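Local structure of DNA replication and repair protein RecF (Caldanaerobacter subterraneus subsp. tengcongensis, 5Z69) at residues L117-D129 with L309-D323. The protein probably binds ATP and single-stranded DNA, serving as an ATP-switched recombination mediator of the RecFOR pathway in DNA replication, repair and the SOS response. Numbering follows the deposited sequence.
Sequences LGHFLTVIFSPED and LEEETGEKPVLLLDD. With AGS (phosphothiophosphoric acid-adenylate ester), chain C.
The Walker B strand of this P-loop ATPase, identifiable by its hydrophobic run Val318-Leu321 ending in Asp322 and Asp323, pairs in parallel with strand 122-125, the N-to-C directions of the two short strands being 17° apart. Five backbone bonds fix the register, from Val318 N to Leu121 O (2.9 Å) through Phe125 N to Leu320 O (2.7 Å) and on to Asp322 N with Phe125 O. The central one, Leu320 N to Val123 O, is nearly straight, 176° at the hydrogen. On the face toward helix 43-55, Val318 and Leu320 neighbour Thr122 and Ile124; Phe120 CE1 meets Val318 CG2 obliquely (3.6 Å), and Thr122 OG1 bonds to Ser54 and Arg51. On the other face, Phe125 and Leu321 lie side by side, CD1 to CD1 4.0 Å, while Leu320 O sits at the phenyl edge in its plane. Here Val123 CG2 slides past Leu309 CD2 (3.8 Å), joining the strand to the end of helix 291-313. Leu121 CD1 drops into the turn after that helix, against Glu315 CB (3.7 Å) and tip to tip with Thr313. With chi1 at 62°, Thr313 turns OG1 back to donate to Leu309 O (2.8 Å), on the opposite side of the carbonyl plane from Thr313 N; Thr313 OG1 in turn accepts from Glu315 N, two residues on, which makes an ST turn. A valine in place of Thr313 would probably leave Glu315 N without its acceptor and the turn against Leu121 less firmly fixed. At the far end, Asp322 OD1 approaches AGS S1G to 3.1 Å and hydrogen-bonds Thr348 OG1, while the side chain touches Ser44 of the predicted ATP site. The apolar, backbone-bonded pairing thus carries the acidic end of the strand to the gamma-thiophosphate, where Thr348 helps position the Asp322 carboxylate.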
# COMPACT_ATOMS: atom_id res chain seq x y z
N LEU A 117 6.87 -11.57 28.76
CA LEU A 117 7.92 -10.91 27.93
C LEU A 117 8.84 -9.97 28.77
O LEU A 117 8.35 -9.40 29.73
CB LEU A 117 7.26 -10.08 26.83
CG LEU A 117 5.99 -10.56 26.08
CD1 LEU A 117 5.38 -9.43 25.30
CD2 LEU A 117 6.26 -11.70 25.14
N GLY A 118 10.12 -9.77 28.49
CA GLY A 118 11.13 -10.69 28.06
C GLY A 118 11.97 -10.91 29.34
O GLY A 118 13.06 -10.35 29.57
N HIS A 119 11.42 -11.73 30.22
CA HIS A 119 12.17 -12.26 31.35
C HIS A 119 13.29 -13.13 30.80
O HIS A 119 14.37 -13.22 31.37
CB HIS A 119 11.25 -13.06 32.29
CG HIS A 119 10.37 -12.19 33.14
ND1 HIS A 119 10.82 -11.59 34.30
CD2 HIS A 119 9.07 -11.82 33.00
CE1 HIS A 119 9.84 -10.87 34.82
NE2 HIS A 119 8.77 -11.00 34.05
N PHE A 120 12.99 -13.79 29.69
CA PHE A 120 13.94 -14.66 28.98
C PHE A 120 13.92 -14.31 27.50
O PHE A 120 12.91 -14.55 26.83
CB PHE A 120 13.57 -16.13 29.19
CG PHE A 120 14.39 -17.11 28.38
CD1 PHE A 120 15.78 -17.12 28.46
CD2 PHE A 120 13.77 -18.08 27.60
CE1 PHE A 120 16.54 -18.04 27.74
CE2 PHE A 120 14.52 -19.02 26.88
CZ PHE A 120 15.92 -18.98 26.94
N LEU A 121 15.01 -13.74 26.99
CA LEU A 121 15.02 -13.31 25.57
C LEU A 121 15.64 -14.35 24.65
O LEU A 121 16.75 -14.82 24.88
CB LEU A 121 15.79 -12.00 25.40
CG LEU A 121 15.26 -10.83 26.23
CD1 LEU A 121 16.20 -9.65 26.21
CD2 LEU A 121 13.91 -10.46 25.63
N THR A 122 14.90 -14.67 23.59
CA THR A 122 15.37 -15.55 22.54
C THR A 122 15.12 -14.90 21.19
O THR A 122 14.27 -14.02 21.07
CB THR A 122 14.64 -16.93 22.55
OG1 THR A 122 13.23 -16.68 22.62
CG2 THR A 122 15.07 -17.82 23.73
N VAL A 123 15.86 -15.32 20.17
CA VAL A 123 15.49 -15.06 18.78
C VAL A 123 15.50 -16.41 18.09
O VAL A 123 16.46 -17.16 18.23
CB VAL A 123 16.46 -14.10 18.08
CG1 VAL A 123 16.04 -13.88 16.60
CG2 VAL A 123 16.52 -12.79 18.83
N ILE A 124 14.43 -16.73 17.38
CA ILE A 124 14.33 -18.03 16.75
C ILE A 124 14.37 -17.86 15.24
O ILE A 124 13.65 -17.05 14.69
CB ILE A 124 13.05 -18.79 17.18
CG1 ILE A 124 12.91 -20.10 16.40
CG2 ILE A 124 11.79 -17.91 17.04
CD1 ILE A 124 12.15 -21.17 17.17
N PHE A 125 15.26 -18.62 14.61
CA PHE A 125 15.44 -18.60 13.16
C PHE A 125 14.87 -19.91 12.67
O PHE A 125 15.25 -20.96 13.16
CB PHE A 125 16.92 -18.49 12.76
CG PHE A 125 17.63 -17.26 13.27
CD1 PHE A 125 18.03 -17.16 14.60
CD2 PHE A 125 17.93 -16.22 12.40
CE1 PHE A 125 18.70 -16.02 15.06
CE2 PHE A 125 18.59 -15.08 12.85
CZ PHE A 125 18.97 -14.98 14.17
N SER A 126 13.98 -19.83 11.69
CA SER A 126 13.23 -20.99 11.20
C SER A 126 13.01 -20.84 9.69
O SER A 126 12.97 -19.72 9.20
CB SER A 126 11.90 -21.10 11.95
OG SER A 126 11.14 -22.19 11.49
N PRO A 127 12.88 -21.96 8.96
CA PRO A 127 12.63 -21.85 7.51
C PRO A 127 11.37 -21.05 7.19
O PRO A 127 11.36 -20.30 6.21
CB PRO A 127 12.48 -23.31 7.07
CG PRO A 127 13.26 -24.10 8.10
CD PRO A 127 13.05 -23.36 9.39
N GLU A 128 10.35 -21.16 8.03
CA GLU A 128 9.10 -20.43 7.83
C GLU A 128 9.24 -18.91 7.90
O GLU A 128 8.26 -18.19 7.70
CB GLU A 128 8.06 -20.88 8.86
CG GLU A 128 7.44 -22.24 8.55
CD GLU A 128 8.40 -23.38 8.82
OE1 GLU A 128 8.24 -24.45 8.18
OE2 GLU A 128 9.31 -23.22 9.67
N ASP A 129 10.43 -18.41 8.21
CA ASP A 129 10.61 -16.97 8.27
C ASP A 129 10.41 -16.36 6.87
O ASP A 129 9.99 -15.21 6.75
CB ASP A 129 11.99 -16.61 8.85
CG ASP A 129 12.11 -16.97 10.34
OD1 ASP A 129 11.07 -17.03 11.04
OD2 ASP A 129 13.23 -17.20 10.82
N LEU A 309 17.15 -5.98 19.01
CA LEU A 309 16.81 -6.49 20.35
C LEU A 309 17.98 -6.27 21.33
O LEU A 309 17.79 -5.77 22.45
CB LEU A 309 16.39 -7.98 20.26
CG LEU A 309 16.20 -8.82 21.55
CD1 LEU A 309 15.49 -8.03 22.57
CD2 LEU A 309 15.40 -10.11 21.29
N GLU A 310 19.20 -6.63 20.93
CA GLU A 310 20.37 -6.42 21.80
C GLU A 310 20.59 -4.97 22.19
O GLU A 310 20.84 -4.64 23.35
CB GLU A 310 21.64 -6.93 21.13
CG GLU A 310 21.63 -8.39 20.84
CD GLU A 310 22.99 -8.88 20.40
OE1 GLU A 310 23.26 -8.81 19.18
OE2 GLU A 310 23.77 -9.31 21.27
N GLU A 311 20.49 -4.09 21.19
CA GLU A 311 20.72 -2.67 21.41
C GLU A 311 19.63 -2.05 22.29
O GLU A 311 19.93 -1.27 23.18
CB GLU A 311 20.78 -1.93 20.06
CG GLU A 311 22.17 -1.41 19.71
CD GLU A 311 22.60 -0.23 20.57
OE1 GLU A 311 21.71 0.47 21.11
OE2 GLU A 311 23.82 -0.00 20.71
N GLU A 312 18.38 -2.41 22.04
CA GLU A 312 17.29 -1.83 22.83
C GLU A 312 17.24 -2.36 24.27
O GLU A 312 16.93 -1.60 25.19
CB GLU A 312 15.95 -2.06 22.14
CG GLU A 312 15.83 -1.34 20.79
CD GLU A 312 15.91 0.17 20.93
OE1 GLU A 312 15.37 0.71 21.92
OE2 GLU A 312 16.50 0.82 20.04
N THR A 313 17.55 -3.63 24.49
CA THR A 313 17.42 -4.17 25.86
C THR A 313 18.72 -4.16 26.66
O THR A 313 18.69 -4.31 27.89
CB THR A 313 16.91 -5.61 25.85
OG1 THR A 313 17.86 -6.45 25.17
CG2 THR A 313 15.55 -5.70 25.17
N GLY A 314 19.85 -4.04 25.97
CA GLY A 314 21.14 -4.21 26.62
C GLY A 314 21.41 -5.63 27.11
O GLY A 314 22.36 -5.87 27.86
N GLU A 315 20.57 -6.58 26.68
CA GLU A 315 20.79 -7.98 26.97
C GLU A 315 21.24 -8.74 25.73
O GLU A 315 20.91 -8.38 24.60
CB GLU A 315 19.49 -8.62 27.52
CG GLU A 315 18.90 -7.95 28.75
CD GLU A 315 19.18 -8.72 30.05
OE1 GLU A 315 18.63 -8.30 31.10
OE2 GLU A 315 19.93 -9.73 30.05
N LYS A 316 21.99 -9.82 25.94
CA LYS A 316 22.29 -10.72 24.83
C LYS A 316 21.41 -11.97 24.92
O LYS A 316 21.46 -12.72 25.91
CB LYS A 316 23.77 -11.12 24.83
CG LYS A 316 24.16 -12.05 23.69
CD LYS A 316 25.67 -12.36 23.69
CE LYS A 316 26.51 -11.17 23.30
NZ LYS A 316 26.30 -10.81 21.86
N PRO A 317 20.59 -12.19 23.88
CA PRO A 317 19.58 -13.26 23.91
C PRO A 317 20.15 -14.63 23.61
O PRO A 317 21.29 -14.75 23.14
CB PRO A 317 18.62 -12.86 22.80
CG PRO A 317 19.48 -12.13 21.83
CD PRO A 317 20.44 -11.34 22.68
N VAL A 318 19.35 -15.65 23.88
CA VAL A 318 19.66 -17.00 23.48
C VAL A 318 19.20 -17.18 22.03
O VAL A 318 18.16 -16.67 21.65
CB VAL A 318 18.98 -18.03 24.41
CG1 VAL A 318 19.09 -19.41 23.79
CG2 VAL A 318 19.63 -17.98 25.83
N LEU A 319 19.95 -17.93 21.24
CA LEU A 319 19.61 -18.11 19.84
C LEU A 319 19.02 -19.50 19.60
O LEU A 319 19.59 -20.51 20.03
CB LEU A 319 20.86 -17.85 18.96
CG LEU A 319 21.16 -16.40 18.55
CD1 LEU A 319 20.77 -15.38 19.59
CD2 LEU A 319 22.61 -16.22 18.13
N LEU A 320 17.87 -19.56 18.93
CA LEU A 320 17.25 -20.82 18.55
C LEU A 320 17.24 -21.02 17.01
O LEU A 320 16.64 -20.22 16.27
CB LEU A 320 15.82 -20.88 19.11
CG LEU A 320 15.74 -20.59 20.63
CD1 LEU A 320 14.28 -20.57 21.02
CD2 LEU A 320 16.51 -21.60 21.40
N LEU A 321 17.91 -22.08 16.55
CA LEU A 321 18.06 -22.30 15.11
C LEU A 321 17.37 -23.60 14.73
O LEU A 321 17.89 -24.69 14.96
CB LEU A 321 19.54 -22.34 14.72
CG LEU A 321 20.21 -20.98 14.51
CD1 LEU A 321 20.25 -20.21 15.82
CD2 LEU A 321 21.62 -21.13 13.95
N ASP A 322 16.17 -23.48 14.17
CA ASP A 322 15.38 -24.67 13.89
C ASP A 322 15.48 -25.06 12.44
O ASP A 322 14.93 -24.39 11.59
CB ASP A 322 13.91 -24.44 14.24
CG ASP A 322 13.11 -25.74 14.25
OD1 ASP A 322 13.72 -26.82 14.37
OD2 ASP A 322 11.87 -25.68 14.16
N ASP A 323 16.18 -26.16 12.17
CA ASP A 323 16.22 -26.75 10.84
C ASP A 323 16.67 -25.73 9.81
O ASP A 323 16.07 -25.58 8.75
CB ASP A 323 14.84 -27.33 10.48
CG ASP A 323 14.86 -28.10 9.17
OD1 ASP A 323 15.93 -28.63 8.79
OD2 ASP A 323 13.79 -28.18 8.52
PG AGS C . 11.86 -30.43 13.02
S1G AGS C . 13.67 -29.76 13.34
O2G AGS C . 11.86 -31.35 11.76
O3G AGS C . 10.97 -29.18 12.72
PB AGS C . 11.04 -32.79 14.35
O1B AGS C . 11.93 -33.49 15.32
O2B AGS C . 11.22 -33.33 12.92
O3B AGS C . 11.32 -31.20 14.30
PA AGS C . 8.75 -32.44 15.94
O1A AGS C . 9.77 -31.98 16.99
O2A AGS C . 7.82 -31.42 15.36
O3A AGS C . 9.53 -33.12 14.73
O5' AGS C . 7.92 -33.63 16.50
C5' AGS C . 6.54 -33.65 16.31
C4' AGS C . 6.15 -35.08 16.56
O4' AGS C . 5.42 -35.16 17.80
C3' AGS C . 5.24 -35.66 15.49
O3' AGS C . 5.51 -37.05 15.30
C2' AGS C . 3.84 -35.36 16.04
O2' AGS C . 2.87 -36.31 15.60
C1' AGS C . 4.07 -35.48 17.55
N9 AGS C . 3.22 -34.60 18.34
C8 AGS C . 2.83 -33.32 18.04
N7 AGS C . 2.04 -32.78 18.93
C5 AGS C . 1.89 -33.77 19.89
C6 AGS C . 1.17 -33.83 21.10
N6 AGS C . 0.44 -32.82 21.57
N1 AGS C . 1.23 -34.98 21.81
C2 AGS C . 1.96 -35.99 21.34
N3 AGS C . 2.68 -36.05 20.22
C4 AGS C . 2.61 -34.90 19.54